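PDB 3A5V: alpha-galactosidase from Umbelopsis vinacea, which probably hydrolyses terminal alpha-linked galactose residues from galactosides, as a tetrameric, N-glycosylated member of glycoside hydrolase family 27. Local coordinates for residues 256-261 with 289-294. Sequence-based numbering, arbitrary orientation.
Sequences VHYTIW and EVIAVN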
loop_
_atom_site.group_PDB
_atom_site.type_symbol
_atom_site.label_atom_id
_atom_site.label_comp_id
_atom_site.label_asym_id
_atom_site.label_seq_id
_atom_site.Cartn_x
_atom_site.Cartn_y
_atom_site.Cartn_z
ATOM N N VAL A 256 10.765 -17.851 -26.260
ATOM C CA VAL A 256 10.077 -16.659 -25.770
ATOM C C VAL A 256 10.811 -16.041 -24.585
ATOM O O VAL A 256 11.082 -14.843 -24.549
ATOM C CB VAL A 256 8.600 -16.984 -25.395
ATOM C CG1 VAL A 256 7.883 -15.730 -24.782
ATOM C CG2 VAL A 256 7.893 -17.422 -26.604
ATOM N N HIS A 257 11.119 -16.894 -23.622
ATOM C CA HIS A 257 11.849 -16.558 -22.409
ATOM C C HIS A 257 13.167 -15.854 -22.767
ATOM O O HIS A 257 13.393 -14.708 -22.358
ATOM C CB HIS A 257 12.014 -17.889 -21.641
ATOM C CG HIS A 257 12.954 -17.864 -20.469
ATOM N ND1 HIS A 257 12.991 -16.846 -19.541
ATOM C CD2 HIS A 257 13.826 -18.808 -20.030
ATOM C CE1 HIS A 257 13.874 -17.145 -18.602
ATOM N NE2 HIS A 257 14.387 -18.335 -18.871
ATOM N N TYR A 258 13.982 -16.493 -23.605
ATOM C CA TYR A 258 15.271 -15.905 -23.990
ATOM C C TYR A 258 15.101 -14.572 -24.745
ATOM O O TYR A 258 15.814 -13.596 -24.486
ATOM C CB TYR A 258 16.077 -16.913 -24.832
ATOM C CG TYR A 258 17.523 -16.515 -25.030
ATOM C CD1 TYR A 258 17.881 -15.633 -26.053
ATOM C CD2 TYR A 258 18.525 -17.000 -24.186
ATOM C CE1 TYR A 258 19.193 -15.231 -26.243
ATOM C CE2 TYR A 258 19.870 -16.612 -24.374
ATOM C CZ TYR A 258 20.185 -15.721 -25.410
ATOM O OH TYR A 258 21.494 -15.327 -25.636
ATOM N N THR A 259 14.178 -14.552 -25.700
ATOM C CA THR A 259 13.922 -13.353 -26.525
ATOM C C THR A 259 13.579 -12.122 -25.682
ATOM O O THR A 259 14.128 -11.033 -25.900
ATOM C CB THR A 259 12.753 -13.614 -27.512
ATOM O OG1 THR A 259 13.096 -14.698 -28.402
ATOM C CG2 THR A 259 12.400 -12.334 -28.317
ATOM N N ILE A 260 12.643 -12.287 -24.748
ATOM C CA ILE A 260 12.182 -11.167 -23.944
ATOM C C ILE A 260 13.270 -10.713 -22.965
ATOM O O ILE A 260 13.494 -9.524 -22.826
ATOM C CB ILE A 260 10.821 -11.463 -23.216
ATOM C CG1 ILE A 260 9.696 -11.755 -24.240
ATOM C CG2 ILE A 260 10.409 -10.300 -22.293
ATOM C CD1 ILE A 260 9.372 -10.580 -25.210
ATOM N N TRP A 261 13.944 -11.656 -22.304
ATOM C CA TRP A 261 15.095 -11.311 -21.446
ATOM C C TRP A 261 16.149 -10.535 -22.266
ATOM O O TRP A 261 16.676 -9.508 -21.821
ATOM C CB TRP A 261 15.732 -12.589 -20.896
ATOM C CG TRP A 261 15.180 -13.109 -19.548
ATOM C CD1 TRP A 261 15.938 -13.435 -18.458
ATOM C CD2 TRP A 261 13.807 -13.377 -19.171
ATOM N NE1 TRP A 261 15.146 -13.882 -17.438
ATOM C CE2 TRP A 261 13.834 -13.862 -17.838
ATOM C CE3 TRP A 261 12.561 -13.244 -19.819
ATOM C CZ2 TRP A 261 12.661 -14.214 -17.127
ATOM C CZ3 TRP A 261 11.384 -13.596 -19.110
ATOM C CH2 TRP A 261 11.451 -14.076 -17.773
ATOM N N GLU A 289 22.927 -13.112 -33.430
ATOM C CA GLU A 289 22.067 -11.994 -33.827
ATOM C C GLU A 289 21.110 -11.609 -32.687
ATOM O O GLU A 289 20.818 -10.438 -32.498
ATOM C CB GLU A 289 21.289 -12.335 -35.108
ATOM C CG GLU A 289 22.212 -12.669 -36.308
ATOM C CD GLU A 289 21.493 -12.650 -37.652
ATOM O OE1 GLU A 289 20.454 -11.972 -37.790
ATOM O OE2 GLU A 289 21.972 -13.324 -38.588
ATOM N N VAL A 290 20.649 -12.602 -31.930
ATOM C CA VAL A 290 19.805 -12.345 -30.750
ATOM C C VAL A 290 20.641 -11.724 -29.617
ATOM O O VAL A 290 20.228 -10.742 -29.002
ATOM C CB VAL A 290 19.084 -13.620 -30.271
ATOM C CG1 VAL A 290 18.107 -13.287 -29.110
ATOM C CG2 VAL A 290 18.325 -14.281 -31.433
ATOM N N ILE A 291 21.829 -12.282 -29.362
ATOM C CA ILE A 291 22.753 -11.699 -28.384
ATOM C C ILE A 291 23.063 -10.235 -28.730
ATOM O O ILE A 291 23.079 -9.384 -27.850
ATOM C CB ILE A 291 24.057 -12.543 -28.247
ATOM C CG1 ILE A 291 23.729 -13.934 -27.665
ATOM C CG2 ILE A 291 25.138 -11.793 -27.400
ATOM C CD1 ILE A 291 24.846 -14.963 -27.857
ATOM N N ALA A 292 23.267 -9.949 -30.019
ATOM C CA ALA A 292 23.520 -8.573 -30.464
ATOM C C ALA A 292 22.383 -7.598 -30.130
ATOM O O ALA A 292 22.605 -6.391 -30.014
ATOM C CB ALA A 292 23.819 -8.559 -31.975
ATOM N N VAL A 293 21.156 -8.108 -29.998
ATOM C CA VAL A 293 20.048 -7.238 -29.553
ATOM C C VAL A 293 20.243 -6.843 -28.084
ATOM O O VAL A 293 20.125 -5.667 -27.729
ATOM C CB VAL A 293 18.652 -7.920 -29.754
ATOM C CG1 VAL A 293 17.544 -7.147 -28.990
ATOM C CG2 VAL A 293 18.328 -8.033 -31.245
ATOM N N ASN A 294 20.541 -7.832 -27.238
ATOM C CA ASN A 294 20.794 -7.599 -25.811
ATOM C C ASN A 294 21.991 -6.663 -25.607
ATOM O O ASN A 294 21.979 -5.783 -24.739
ATOM C CB ASN A 294 21.012 -8.951 -25.087
ATOM C CG ASN A 294 21.264 -8.791 -23.570
ATOM O OD1 ASN A 294 22.399 -8.886 -23.109
ATOM N ND2 ASN A 294 20.193 -8.562 -22.798
#
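Two helices of the (beta/alpha)8 barrel, helix 251-263 before strand 268-270 and helix 288-294 after that strand, meet where Tyr-258 reaches across to Val-290 and Ile-291. The axes of 256-261 and 289-294 approach to 10.0 Å, their N-to-C directions 37° apart, which leaves the gap to be filled mainly by side chains; 177 Å² is buried, both sides summed. With CG anti to the backbone N (chi1 -168°), the ring is carried across until its outer end reaches the second helix. Its edge receives Val-290: CE1 lies 3.6 Å from Val-290 CG1, which sits near the ring plane, not over a face. Further out, Tyr-258 OH is 3.3 Å from Ile-291 CG1, an apolar neighbour. Cutting Tyr-258 back to an alanine is likely to open a gap beside Val-290 and Ile-291 and leave the Tyr-45 hydroxyl without this mate. Nearer the C-terminal ends, Asn-294 ND2 approaches Trp-261 O at 3.8 Å. Val-290 also touches Leu-387 of the C-terminal beta sandwich. The two helices thus meet through mainly apolar surfaces, while the buried Tyr-258 hydroxyl is satisfied by the OH of Tyr-45, and Asn-294 ND2 by the carbonyl oxygens of Ala-262 and Ser-266.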